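Local coordinates for protein prenylcyclase (Actinoplanes teichomyceticus, PDB 6IJ1) that probably cyclises or transfers a prenyl chain, as a likely relative of terpene cyclases and prenyltransferases, with a substrate not established here, at residues A[34-39]-A[319-324]; A[121-126]-A[173-178]; A[126-131]-A[156-161]; A[225-230]-A[254-259]; A[234-239]-A[246-251]. All blocks are in the same frame, centred on the assembly; numbering follows the deposited sequence.

The five contacts are spread over a single, largely helical chain. Interaction 1 joins residues 34-39 near the start to strand 319-321 near the end, so the other four are nested within the loop it closes. Interactions 2 and 3 lie side by side, centres 8 Å apart; they share Asp126 and bring the loop before helix 134-141 onto the successive helices 158-164 and 173-182. Interactions 4 and 5, centres 11 Å apart, both use helix 246-256. Interactions 2 and 5 have their centres about 30 Å apart, on opposite sides of the chain's centre. In interactions 3 and 5 alike a helix threonine accepts a loop N-H, Thr161 from Val129 and Thr249 from Val236.

Interaction 1. Residues A[34-39]-A[319-324]; sequences YDLLGP and TIARDT
Asp323 lies across one face of the Tyr34 ring, and this is the tight half of the contact. Its CA stands 3.6 Å from the ring centroid and 11° off the normal, a CH-pi contact squarely over the face, while its CB is 3.6 Å from Tyr34 CZ. The carboxylate is turned 39° from the ring plane and reaches past it: OD1 accepts the backbone N-H of Ala289 and OD2 meets the hydroxyl of Thr329. Tyr34 OH bonds to the carbonyl of the same Ala289, so Ala289 bonds both the phenol and one carboxylate oxygen, Thr329 the other. With CG placed beside the backbone N (chi1 -70°), the ring comes to lie against Asp323. Beside it, Leu36 adds an apolar patch, its CD2 lying 3.7 Å from Ala321 CB and 4.1 Å from Thr319 CG2, with Ala321 CB also near the plane of the Tyr34 ring at its edge.

The other half is looser and wetter. No direct hydrogen bond joins the two segments; instead a water accepts from Asp35 N at 2.8 Å and donates to Arg322 O at 3.0 Å, filling in where the backbones stand apart. Thr324 OG1 only brushes Asp35 CB at 3.4 Å, and the Asp35 side chain is exposed. Arg322 turns away to a salt bridge with Asp310. The loop before helix 42-52 is thus laid beside strand 319-321, the middle one of a small three-stranded mixed sheet between strands 291-292 and 308-309, joining early and late parts of the chain.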
# COMPACT_ATOMS: atom_id res chain seq x y z
N TYR A 34 -2.61 0.63 -12.92
CA TYR A 34 -3.58 1.73 -12.84
C TYR A 34 -3.65 2.49 -14.16
O TYR A 34 -2.85 2.27 -15.07
CB TYR A 34 -3.36 2.66 -11.61
CG TYR A 34 -3.70 1.97 -10.31
CD1 TYR A 34 -2.74 1.21 -9.64
CD2 TYR A 34 -4.97 2.05 -9.79
CE1 TYR A 34 -3.06 0.54 -8.44
CE2 TYR A 34 -5.32 1.36 -8.58
CZ TYR A 34 -4.35 0.65 -7.94
OH TYR A 34 -4.65 -0.04 -6.77
N ASP A 35 -4.65 3.33 -14.27
CA ASP A 35 -4.87 4.05 -15.52
C ASP A 35 -5.39 5.43 -15.26
O ASP A 35 -6.04 6.00 -16.15
CB ASP A 35 -5.88 3.19 -16.37
CG ASP A 35 -6.06 3.68 -17.78
OD1 ASP A 35 -5.03 3.94 -18.47
OD2 ASP A 35 -7.27 3.74 -18.19
N LEU A 36 -5.17 6.00 -14.10
CA LEU A 36 -5.75 7.29 -13.73
C LEU A 36 -5.37 8.39 -14.71
O LEU A 36 -6.21 9.23 -15.05
CB LEU A 36 -5.28 7.69 -12.35
CG LEU A 36 -5.94 6.74 -11.34
CD1 LEU A 36 -5.15 6.80 -10.07
CD2 LEU A 36 -7.37 7.12 -11.11
N LEU A 37 -4.11 8.42 -15.12
CA LEU A 37 -3.57 9.44 -16.01
C LEU A 37 -2.37 8.77 -16.66
O LEU A 37 -1.21 9.11 -16.38
CB LEU A 37 -3.22 10.70 -15.21
CG LEU A 37 -2.88 11.94 -16.06
CD1 LEU A 37 -3.70 11.99 -17.36
CD2 LEU A 37 -3.11 13.20 -15.25
N GLY A 38 -2.70 7.72 -17.40
CA GLY A 38 -1.66 6.77 -17.81
C GLY A 38 -1.35 5.89 -16.60
O GLY A 38 -1.90 6.13 -15.50
N PRO A 39 -0.52 4.85 -16.72
CA PRO A 39 -0.24 4.00 -15.57
C PRO A 39 0.85 4.57 -14.65
O PRO A 39 1.54 5.49 -15.01
CB PRO A 39 0.28 2.73 -16.25
CG PRO A 39 0.96 3.23 -17.49
CD PRO A 39 0.16 4.43 -17.94
N THR A 319 -13.01 9.77 -8.29
CA THR A 319 -13.36 8.45 -8.81
C THR A 319 -12.78 7.37 -7.89
O THR A 319 -11.77 7.57 -7.22
CB THR A 319 -12.83 8.31 -10.24
OG1 THR A 319 -13.64 7.38 -10.95
CG2 THR A 319 -11.36 7.77 -10.29
N ILE A 320 -13.44 6.21 -7.91
CA ILE A 320 -12.87 4.99 -7.33
C ILE A 320 -12.28 4.19 -8.47
O ILE A 320 -13.00 3.84 -9.43
CB ILE A 320 -13.93 4.19 -6.60
CG1 ILE A 320 -14.35 4.94 -5.35
CG2 ILE A 320 -13.35 2.79 -6.19
CD1 ILE A 320 -15.67 4.42 -4.78
N ALA A 321 -10.98 3.93 -8.41
CA ALA A 321 -10.24 3.29 -9.49
C ALA A 321 -9.88 1.89 -9.06
O ALA A 321 -10.01 1.51 -7.89
CB ALA A 321 -8.97 4.09 -9.80
N ARG A 322 -9.41 1.10 -10.02
CA ARG A 322 -8.89 -0.22 -9.73
C ARG A 322 -7.54 -0.38 -10.42
O ARG A 322 -7.19 0.34 -11.35
CB ARG A 322 -9.88 -1.32 -10.19
CG ARG A 322 -9.86 -1.53 -11.65
CD ARG A 322 -11.08 -2.49 -12.04
NE ARG A 322 -12.31 -1.72 -12.11
CZ ARG A 322 -13.52 -2.22 -11.80
NH1 ARG A 322 -13.64 -3.49 -11.38
NH2 ARG A 322 -14.60 -1.45 -11.97
N ASP A 323 -6.77 -1.36 -9.92
CA ASP A 323 -5.51 -1.72 -10.54
C ASP A 323 -5.80 -2.48 -11.83
O ASP A 323 -5.97 -3.72 -11.83
CB ASP A 323 -4.66 -2.57 -9.56
CG ASP A 323 -5.41 -3.77 -8.99
OD1 ASP A 323 -6.58 -3.67 -8.56
OD2 ASP A 323 -4.75 -4.85 -8.88
N THR A 324 -5.89 -1.71 -12.92
CA THR A 324 -6.31 -2.17 -14.24
C THR A 324 -5.76 -3.53 -14.65
O THR A 324 -6.47 -4.36 -15.24
CB THR A 324 -5.83 -1.12 -15.21
OG1 THR A 324 -6.20 0.18 -14.73
CG2 THR A 324 -6.50 -1.36 -16.59
O HOH W 1 -6.86 3.02 -12.54

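Interaction 2. Residues A[121-126]-A[173-178]; sequences RHVHDD and REHVVN
His175 and Val123 meet where the loop after helix 112-121 runs past the first turn of helix 173-182, a loop-on-helix contact at the surface of what is probably an alpha-alpha barrel. In the first shell the imidazole is used edge-on. NE2 donates to His124 O at 2.9 Å with an N-H...O angle of 161°; the oxygen is only slightly out of the ring plane, and the nitrogen lies in the carbonyl plane. Val123 CG1 comes to the same edge, 3.5 Å from His175 CD2, and also packs on Val176 CG2 at 4.0 Å, which puts the valine in the angle between two successive helix residues. The ring reaches the loop because its CG extends anti to the backbone N (chi1 174°), out from the helix.

The second shell fixes both partners. The turn around His175 is helical, with Val177 N bonded to Arg173 O and Asn178 N to Glu174 O. On the loop side, the His124 side chain points elsewhere and gives its NE2 to Cys154 O, while Arg182, on the same helix as His175, donates to Asp126 O. His122 carries the loop onward through backbone bonding with Ser130. The carboxylates of Asp125 and Asp126 do not reach the imidazole, though their charge might favour its protonation. At the outer end of the ring, His175 CE1 comes within 3.1 Å of Asp125 O.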
# COMPACT_ATOMS: atom_id res chain seq x y z
N ARG A 121 9.62 16.26 5.63
CA ARG A 121 8.81 17.43 5.28
C ARG A 121 7.32 17.15 5.35
O ARG A 121 6.53 18.11 5.50
CB ARG A 121 9.19 17.92 3.89
CG ARG A 121 10.58 18.53 3.89
CD ARG A 121 10.99 18.93 2.48
NE ARG A 121 10.14 20.03 2.04
CZ ARG A 121 10.44 20.84 1.03
NH1 ARG A 121 9.59 21.80 0.69
NH2 ARG A 121 11.57 20.67 0.36
N HIS A 122 6.92 15.86 5.25
CA HIS A 122 5.49 15.51 5.21
C HIS A 122 4.94 15.17 6.58
O HIS A 122 3.77 14.87 6.72
CB HIS A 122 5.24 14.33 4.22
CG HIS A 122 5.53 14.67 2.81
ND1 HIS A 122 6.80 14.93 2.34
CD2 HIS A 122 4.69 14.85 1.76
CE1 HIS A 122 6.73 15.24 1.05
NE2 HIS A 122 5.45 15.17 0.67
N VAL A 123 5.77 15.28 7.64
CA VAL A 123 5.32 14.93 8.98
C VAL A 123 4.63 16.11 9.65
O VAL A 123 5.21 17.21 9.75
CB VAL A 123 6.50 14.47 9.83
CG1 VAL A 123 6.06 14.21 11.29
CG2 VAL A 123 7.11 13.23 9.21
N HIS A 124 3.39 15.91 10.05
CA HIS A 124 2.58 16.93 10.71
C HIS A 124 2.83 16.93 12.22
O HIS A 124 3.38 15.98 12.83
CB HIS A 124 1.09 16.69 10.45
CG HIS A 124 0.59 17.27 9.16
ND1 HIS A 124 0.45 18.63 8.96
CD2 HIS A 124 0.15 16.69 8.02
CE1 HIS A 124 -0.01 18.86 7.74
NE2 HIS A 124 -0.19 17.70 7.15
N ASP A 125 2.34 18.00 12.85
CA ASP A 125 2.56 18.14 14.28
C ASP A 125 1.79 17.10 15.08
O ASP A 125 2.17 16.83 16.23
CB ASP A 125 2.14 19.55 14.72
CG ASP A 125 3.08 20.62 14.19
OD1 ASP A 125 4.23 20.30 13.75
OD2 ASP A 125 2.69 21.81 14.24
N ASP A 126 0.73 16.51 14.54
CA ASP A 126 0.03 15.45 15.26
C ASP A 126 0.64 14.08 15.00
O ASP A 126 0.14 13.07 15.53
CB ASP A 126 -1.46 15.42 14.92
CG ASP A 126 -1.75 15.12 13.43
OD1 ASP A 126 -0.81 14.98 12.63
OD2 ASP A 126 -2.95 15.06 13.07
N ARG A 173 10.58 9.07 14.04
CA ARG A 173 9.76 7.86 13.98
C ARG A 173 8.91 7.70 15.22
O ARG A 173 7.75 7.27 15.13
CB ARG A 173 10.62 6.64 13.72
CG ARG A 173 9.77 5.38 13.43
CD ARG A 173 10.65 4.25 13.06
NE ARG A 173 9.84 3.11 12.65
CZ ARG A 173 10.18 1.85 12.77
NH1 ARG A 173 11.35 1.48 13.38
NH2 ARG A 173 9.39 0.89 12.30
N GLU A 174 9.43 8.04 16.40
CA GLU A 174 8.60 7.90 17.58
C GLU A 174 7.37 8.80 17.51
O GLU A 174 6.26 8.39 17.91
CB GLU A 174 9.45 8.22 18.83
CG GLU A 174 8.67 8.54 20.09
CD GLU A 174 9.60 8.89 21.24
OE1 GLU A 174 10.65 8.24 21.34
OE2 GLU A 174 9.31 9.83 22.07
N HIS A 175 7.55 10.04 17.07
CA HIS A 175 6.47 10.98 16.89
C HIS A 175 5.42 10.42 15.92
O HIS A 175 4.21 10.53 16.17
CB HIS A 175 7.09 12.29 16.38
CG HIS A 175 6.11 13.34 16.00
ND1 HIS A 175 5.33 13.98 16.93
CD2 HIS A 175 5.82 13.91 14.80
CE1 HIS A 175 4.59 14.89 16.33
NE2 HIS A 175 4.86 14.86 15.04
N VAL A 176 5.88 9.83 14.83
CA VAL A 176 4.97 9.29 13.81
C VAL A 176 4.24 8.07 14.34
O VAL A 176 3.02 7.93 14.15
CB VAL A 176 5.76 8.97 12.53
CG1 VAL A 176 4.85 8.25 11.50
CG2 VAL A 176 6.29 10.26 11.86
N VAL A 177 4.96 7.15 15.01
CA VAL A 177 4.29 6.00 15.60
C VAL A 177 3.22 6.45 16.60
O VAL A 177 2.12 5.87 16.65
CB VAL A 177 5.33 5.08 16.26
CG1 VAL A 177 4.63 4.08 17.22
CG2 VAL A 177 6.20 4.31 15.20
N ASN A 178 3.52 7.47 17.44
CA ASN A 178 2.52 7.93 18.40
C ASN A 178 1.28 8.45 17.69
O ASN A 178 0.16 8.16 18.13
CB ASN A 178 3.09 9.01 19.34
CG ASN A 178 4.00 8.38 20.37
OD1 ASN A 178 3.87 7.19 20.65
ND2 ASN A 178 4.92 9.16 20.92

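Interaction 3. Residues A[126-131]-A[156-161]; sequences DGLVST and GHVCVT
Thr161 OG1 is gripped from two sides: it accepts the N-H of Val129 at 2.9 Å, almost straight at 175°, and donates to His157 O one helical turn back, 2.7 Å away. His157 O also accepts the N-H of Thr161, so the first carbonyl of the helix holds two donors. The first torsion (chi1 -54°) swings the hydroxyl away from its own carbonyl carbon and toward both partners. A valine here would probably leave the buried Val129 N-H without its acceptor and set the loop freer to shift on the helix. Next to it, His157, at the N-cap position, gives its backbone N to Val129 O at 2.9 Å, from above the carbonyl plane. Its ring then meets Thr131 edge-on, ND1 lying 2.7 Å from OG1, a hydroxyl that Trp194 NE1 also bonds. His157 NE2 goes to Gly152 O, and Tyr193 stacks on the ring. A CB on Gly156 would fall about 2.6 Å from Leu128 CB and clash. An Asx turn, Asp126 OD1 accepting the N-H of Leu128, shapes the loop entrance. Several polar groups of this buried contact are satisfied across it, which implies a loop fixed by directed bonds to the start of helix 158-164.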
# COMPACT_ATOMS: atom_id res chain seq x y z
N ASP A 126 0.73 16.51 14.54
CA ASP A 126 0.03 15.45 15.26
C ASP A 126 0.64 14.08 15.00
O ASP A 126 0.14 13.07 15.53
CB ASP A 126 -1.46 15.42 14.92
CG ASP A 126 -1.75 15.12 13.43
OD1 ASP A 126 -0.81 14.98 12.63
OD2 ASP A 126 -2.95 15.06 13.07
N GLY A 127 1.70 14.03 14.21
CA GLY A 127 2.38 12.77 13.99
C GLY A 127 1.98 12.07 12.71
O GLY A 127 2.71 11.20 12.26
N LEU A 128 0.85 12.45 12.11
CA LEU A 128 0.52 11.86 10.82
C LEU A 128 1.37 12.43 9.69
O LEU A 128 1.91 13.55 9.75
CB LEU A 128 -0.94 12.08 10.49
CG LEU A 128 -1.87 11.45 11.54
CD1 LEU A 128 -3.32 11.69 11.07
CD2 LEU A 128 -1.60 9.97 11.77
N VAL A 129 1.49 11.64 8.63
CA VAL A 129 2.24 11.96 7.43
C VAL A 129 1.27 12.28 6.31
O VAL A 129 0.33 11.51 6.07
CB VAL A 129 3.15 10.79 7.04
CG1 VAL A 129 3.97 11.11 5.83
CG2 VAL A 129 4.10 10.41 8.22
N SER A 130 1.47 13.42 5.66
CA SER A 130 0.63 13.75 4.52
C SER A 130 1.20 13.13 3.25
O SER A 130 2.39 12.91 3.12
CB SER A 130 0.49 15.26 4.31
OG SER A 130 1.77 15.86 4.06
N THR A 131 0.32 12.98 2.23
CA THR A 131 0.84 12.47 0.97
C THR A 131 1.67 13.53 0.23
O THR A 131 2.66 13.20 -0.47
CB THR A 131 -0.36 12.01 0.11
OG1 THR A 131 -1.02 10.96 0.81
CG2 THR A 131 0.08 11.47 -1.23
N GLY A 156 -2.85 15.11 7.06
CA GLY A 156 -2.32 13.83 7.51
C GLY A 156 -3.20 12.69 7.00
O GLY A 156 -4.42 12.73 7.13
N HIS A 157 -2.55 11.63 6.52
CA HIS A 157 -3.28 10.50 5.92
C HIS A 157 -2.87 9.24 6.67
O HIS A 157 -1.69 8.86 6.67
CB HIS A 157 -2.91 10.40 4.47
CG HIS A 157 -3.38 11.59 3.69
ND1 HIS A 157 -2.71 12.09 2.60
CD2 HIS A 157 -4.50 12.33 3.82
CE1 HIS A 157 -3.36 13.15 2.13
NE2 HIS A 157 -4.45 13.33 2.85
N VAL A 158 -3.87 8.56 7.25
CA VAL A 158 -3.54 7.44 8.12
C VAL A 158 -2.97 6.26 7.31
O VAL A 158 -2.10 5.53 7.81
CB VAL A 158 -4.77 7.03 8.94
CG1 VAL A 158 -4.49 5.77 9.76
CG2 VAL A 158 -5.17 8.14 9.89
N CYS A 159 -3.43 6.04 6.07
CA CYS A 159 -2.87 4.93 5.27
C CYS A 159 -1.41 5.14 4.89
O CYS A 159 -0.62 4.20 4.93
CB CYS A 159 -3.74 4.76 3.98
SG CYS A 159 -4.11 6.37 3.12
N VAL A 160 -1.05 6.38 4.54
CA VAL A 160 0.35 6.69 4.23
C VAL A 160 1.17 6.60 5.50
O VAL A 160 2.28 6.05 5.50
CB VAL A 160 0.41 8.08 3.60
CG1 VAL A 160 1.87 8.49 3.37
CG2 VAL A 160 -0.40 8.07 2.26
N THR A 161 0.62 7.13 6.60
CA THR A 161 1.34 7.04 7.89
C THR A 161 1.56 5.59 8.25
O THR A 161 2.66 5.21 8.70
CB THR A 161 0.53 7.73 8.97
OG1 THR A 161 0.22 9.06 8.57
CG2 THR A 161 1.29 7.77 10.31

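Interaction 4. Residues A[225-230]-A[254-259]; sequences WAAGRI and RAVAQG
The one large flat group, Trp225, stands beside the contact between Ala226 and Val256 and not within it. Arg229 CG lies over one face of its indole, 3.8 Å above the plane and offset toward the rim; the arginine folds back on its own helix to do so (chi2 -75°) and sends its guanidinium to a salt bridge with Glu199. Glu189, Glu199 and Thr202 also touch this tryptophan, which links the helix to helix 198-209.

The contact itself is made by aliphatic groups, mostly methyls, against a short run of backbone. Ala226 CB meets Ala255 CB at 3.6 Å, end against end, and also touches Val256 CG2 at 3.7 Å. Val256 CG2 is the atom that meets three residues: it is directed at the opposing backbone, 3.5 Å from Ala227 N, with Ala227 CB at 4.0 Å. From further along, Ile230 CD1 closes in on the same methyl, also at 4.0 Å. Val256 puts CG2 there because its other methyl, CG1, takes the place anti to the backbone N (chi1 175°). The small alanines let the chains come close, CA of Ala226 and CA of Val256 being 5.7 Å apart.

No hydrogen bond crosses the pair. Helix 265-278 also borders it, with Gln267 on Ala227 and Ile230, and Ile268 on Val256. A type I turn runs from Val256 to Gly259. Two successive helices thus meet near their C-terminal ends through small residues, an arrangement consistent with the alpha-alpha barrels of terpene cyclases.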
# COMPACT_ATOMS: atom_id res chain seq x y z
N TRP A 225 -10.18 -7.33 15.24
CA TRP A 225 -11.07 -6.72 14.26
C TRP A 225 -11.00 -7.48 12.94
O TRP A 225 -12.04 -7.82 12.32
CB TRP A 225 -10.67 -5.25 14.07
CG TRP A 225 -11.40 -4.60 12.94
CD1 TRP A 225 -12.64 -4.02 12.99
CD2 TRP A 225 -10.93 -4.44 11.59
NE1 TRP A 225 -13.00 -3.52 11.75
CE2 TRP A 225 -11.97 -3.80 10.88
CE3 TRP A 225 -9.79 -4.84 10.91
CZ2 TRP A 225 -11.87 -3.51 9.50
CZ3 TRP A 225 -9.66 -4.52 9.52
CH2 TRP A 225 -10.69 -3.82 8.86
N ALA A 226 -9.78 -7.74 12.47
CA ALA A 226 -9.60 -8.38 11.17
C ALA A 226 -10.15 -9.79 11.16
O ALA A 226 -10.72 -10.22 10.15
CB ALA A 226 -8.11 -8.37 10.78
N ALA A 227 -9.98 -10.55 12.26
CA ALA A 227 -10.47 -11.92 12.24
C ALA A 227 -11.98 -11.94 12.08
O ALA A 227 -12.52 -12.85 11.43
CB ALA A 227 -10.05 -12.63 13.55
N GLY A 228 -12.68 -10.95 12.63
CA GLY A 228 -14.13 -10.88 12.51
C GLY A 228 -14.61 -10.52 11.12
O GLY A 228 -15.81 -10.68 10.84
N ARG A 229 -13.71 -9.98 10.26
CA ARG A 229 -14.05 -9.60 8.88
C ARG A 229 -14.05 -10.80 7.95
O ARG A 229 -14.63 -10.73 6.86
CB ARG A 229 -13.03 -8.56 8.34
CG ARG A 229 -12.87 -7.23 9.14
CD ARG A 229 -14.00 -6.31 8.92
NE ARG A 229 -13.94 -5.81 7.55
CZ ARG A 229 -14.96 -5.86 6.65
NH1 ARG A 229 -16.17 -6.32 7.00
NH2 ARG A 229 -14.80 -5.41 5.40
N ILE A 230 -13.33 -11.85 8.32
CA ILE A 230 -13.14 -13.04 7.50
C ILE A 230 -14.32 -13.98 7.72
O ILE A 230 -14.62 -14.41 8.84
CB ILE A 230 -11.79 -13.71 7.84
CG1 ILE A 230 -10.64 -12.77 7.39
CG2 ILE A 230 -11.66 -15.00 7.18
CD1 ILE A 230 -9.26 -13.12 8.02
N ARG A 254 -3.36 -10.67 6.74
CA ARG A 254 -2.09 -10.11 7.23
C ARG A 254 -2.27 -9.39 8.55
O ARG A 254 -1.38 -9.52 9.42
CB ARG A 254 -1.56 -9.16 6.17
CG ARG A 254 -0.94 -9.91 5.02
CD ARG A 254 -0.74 -9.05 3.76
NE ARG A 254 0.21 -7.96 4.07
CZ ARG A 254 0.53 -7.03 3.18
NH1 ARG A 254 -0.01 -7.07 1.96
NH2 ARG A 254 1.37 -6.08 3.55
N ALA A 255 -3.42 -8.75 8.78
CA ALA A 255 -3.67 -8.09 10.06
C ALA A 255 -3.88 -9.14 11.17
O ALA A 255 -3.38 -8.96 12.31
CB ALA A 255 -4.86 -7.14 9.93
N VAL A 256 -4.56 -10.23 10.86
CA VAL A 256 -4.75 -11.27 11.88
C VAL A 256 -3.40 -11.80 12.31
O VAL A 256 -3.19 -12.12 13.50
CB VAL A 256 -5.63 -12.39 11.31
CG1 VAL A 256 -5.70 -13.54 12.37
CG2 VAL A 256 -7.01 -11.91 11.10
N ALA A 257 -2.48 -11.98 11.36
CA ALA A 257 -1.19 -12.58 11.62
C ALA A 257 -0.33 -11.73 12.56
O ALA A 257 0.69 -12.26 13.05
CB ALA A 257 -0.47 -12.86 10.30
N GLN A 258 -0.75 -10.51 12.90
CA GLN A 258 -0.01 -9.72 13.89
C GLN A 258 -0.59 -9.78 15.28
O GLN A 258 -0.13 -9.04 16.17
CB GLN A 258 0.17 -8.27 13.41
CG GLN A 258 1.07 -8.15 12.16
CD GLN A 258 2.49 -8.74 12.19
OE1 GLN A 258 3.13 -8.72 13.21
NE2 GLN A 258 2.95 -9.27 11.06
N GLY A 259 -1.53 -10.69 15.52
CA GLY A 259 -1.90 -11.06 16.88
C GLY A 259 -0.81 -11.84 17.58
O GLY A 259 0.26 -12.15 17.06

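Interaction 5. Residues A[234-239]-A[246-251]; sequences GAVTTH and PFATAL
Val236 points at the helix and spreads its methyls on it, CG1 against Ala248 CB at 3.9 Å and CG2 over Thr249 CA at 3.8 Å. Thr249 OG1 reaches the valine's backbone, accepting the N-H of Val236 at 2.9 Å, close to straight at 172°, and bonds to Ser245 O one turn earlier. With OG1 beside the backbone N (chi1 -61°) both partners are met, and the methyl CG2 is left facing Gly234 O at 3.2 Å. That oxygen is buried with no polar partner, so the threonine methyl meets a carbonyl that nothing satisfies. A valine here would probably leave the Val236 N-H without its acceptor and Ser245 O without this hydroxyl partner, weakening the loop's hold on the helix. Further along, Thr238 CG2 comes to Ala248 CB at 4.2 Å, extending the apolar edge, while its hydroxyl accepts the backbone N-H of His241. Helix 265-278 borders the contact, Trp274 on Ala235 and Pro246, Ala271 on Thr249. Val236 and Ser245 are also bonded through their backbones. The arrangement is that of a short loop folded back on the first turns of its following helix, 246-256, consistent with a helical fold of the alpha-alpha barrel kind.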
# COMPACT_ATOMS: atom_id res chain seq x y z
N GLY A 234 -13.69 -17.96 4.31
CA GLY A 234 -12.40 -17.34 4.21
C GLY A 234 -12.40 -15.96 3.60
O GLY A 234 -11.32 -15.35 3.58
N ALA A 235 -13.49 -15.52 2.99
CA ALA A 235 -13.47 -14.28 2.20
C ALA A 235 -13.85 -13.08 3.05
O ALA A 235 -14.69 -13.17 3.96
CB ALA A 235 -14.46 -14.34 1.02
N VAL A 236 -13.26 -11.91 2.73
CA VAL A 236 -13.79 -10.64 3.18
C VAL A 236 -14.62 -10.09 2.03
O VAL A 236 -14.07 -9.79 0.98
CB VAL A 236 -12.66 -9.67 3.55
CG1 VAL A 236 -13.23 -8.32 3.92
CG2 VAL A 236 -11.85 -10.30 4.72
N THR A 237 -15.94 -10.04 2.19
CA THR A 237 -16.79 -9.49 1.13
C THR A 237 -16.95 -7.99 1.31
O THR A 237 -16.88 -7.45 2.44
CB THR A 237 -18.17 -10.17 1.16
OG1 THR A 237 -18.81 -9.85 2.42
CG2 THR A 237 -18.03 -11.65 0.97
N THR A 238 -17.13 -7.29 0.19
CA THR A 238 -17.28 -5.82 0.23
C THR A 238 -18.41 -5.37 -0.71
O THR A 238 -18.90 -6.18 -1.45
CB THR A 238 -15.97 -5.12 -0.14
OG1 THR A 238 -15.73 -5.27 -1.53
CG2 THR A 238 -14.79 -5.63 0.65
N HIS A 239 -18.80 -4.11 -0.64
CA HIS A 239 -19.85 -3.62 -1.55
C HIS A 239 -19.40 -3.77 -3.01
O HIS A 239 -20.20 -4.21 -3.84
CB HIS A 239 -20.15 -2.16 -1.20
CG HIS A 239 -20.99 -1.44 -2.20
ND1 HIS A 239 -22.33 -1.72 -2.37
CD2 HIS A 239 -20.70 -0.46 -3.07
CE1 HIS A 239 -22.81 -0.94 -3.30
NE2 HIS A 239 -21.84 -0.17 -3.75
N PRO A 246 -10.26 -10.20 -3.20
CA PRO A 246 -8.94 -10.77 -2.97
C PRO A 246 -8.07 -9.76 -2.21
O PRO A 246 -7.38 -10.15 -1.32
CB PRO A 246 -8.42 -11.01 -4.39
CG PRO A 246 -9.67 -11.21 -5.21
CD PRO A 246 -10.68 -10.26 -4.60
N PHE A 247 -8.15 -8.48 -2.58
CA PHE A 247 -7.33 -7.48 -1.88
C PHE A 247 -7.67 -7.41 -0.40
O PHE A 247 -6.78 -7.50 0.47
CB PHE A 247 -7.62 -6.15 -2.60
CG PHE A 247 -6.79 -4.97 -2.18
CD1 PHE A 247 -5.43 -4.93 -2.49
CD2 PHE A 247 -7.38 -3.92 -1.53
CE1 PHE A 247 -4.69 -3.76 -2.18
CE2 PHE A 247 -6.64 -2.73 -1.20
CZ PHE A 247 -5.30 -2.69 -1.53
N ALA A 248 -8.96 -7.22 -0.08
CA ALA A 248 -9.32 -7.06 1.33
C ALA A 248 -9.11 -8.34 2.10
O ALA A 248 -8.80 -8.29 3.32
CB ALA A 248 -10.78 -6.60 1.45
N THR A 249 -9.31 -9.50 1.45
CA THR A 249 -9.11 -10.79 2.13
C THR A 249 -7.63 -10.96 2.50
O THR A 249 -7.29 -11.38 3.61
CB THR A 249 -9.59 -11.92 1.20
OG1 THR A 249 -10.97 -11.72 0.98
CG2 THR A 249 -9.45 -13.30 1.89
N ALA A 250 -6.74 -10.66 1.55
CA ALA A 250 -5.30 -10.77 1.81
C ALA A 250 -4.86 -9.82 2.92
O ALA A 250 -4.08 -10.22 3.81
CB ALA A 250 -4.54 -10.43 0.51
N LEU A 251 -5.39 -8.60 2.90
CA LEU A 251 -5.01 -7.64 3.93
C LEU A 251 -5.57 -8.03 5.28
O LEU A 251 -4.86 -7.88 6.29
CB LEU A 251 -5.48 -6.24 3.50
CG LEU A 251 -4.74 -5.75 2.29
CD1 LEU A 251 -5.56 -4.64 1.58
CD2 LEU A 251 -3.31 -5.24 2.64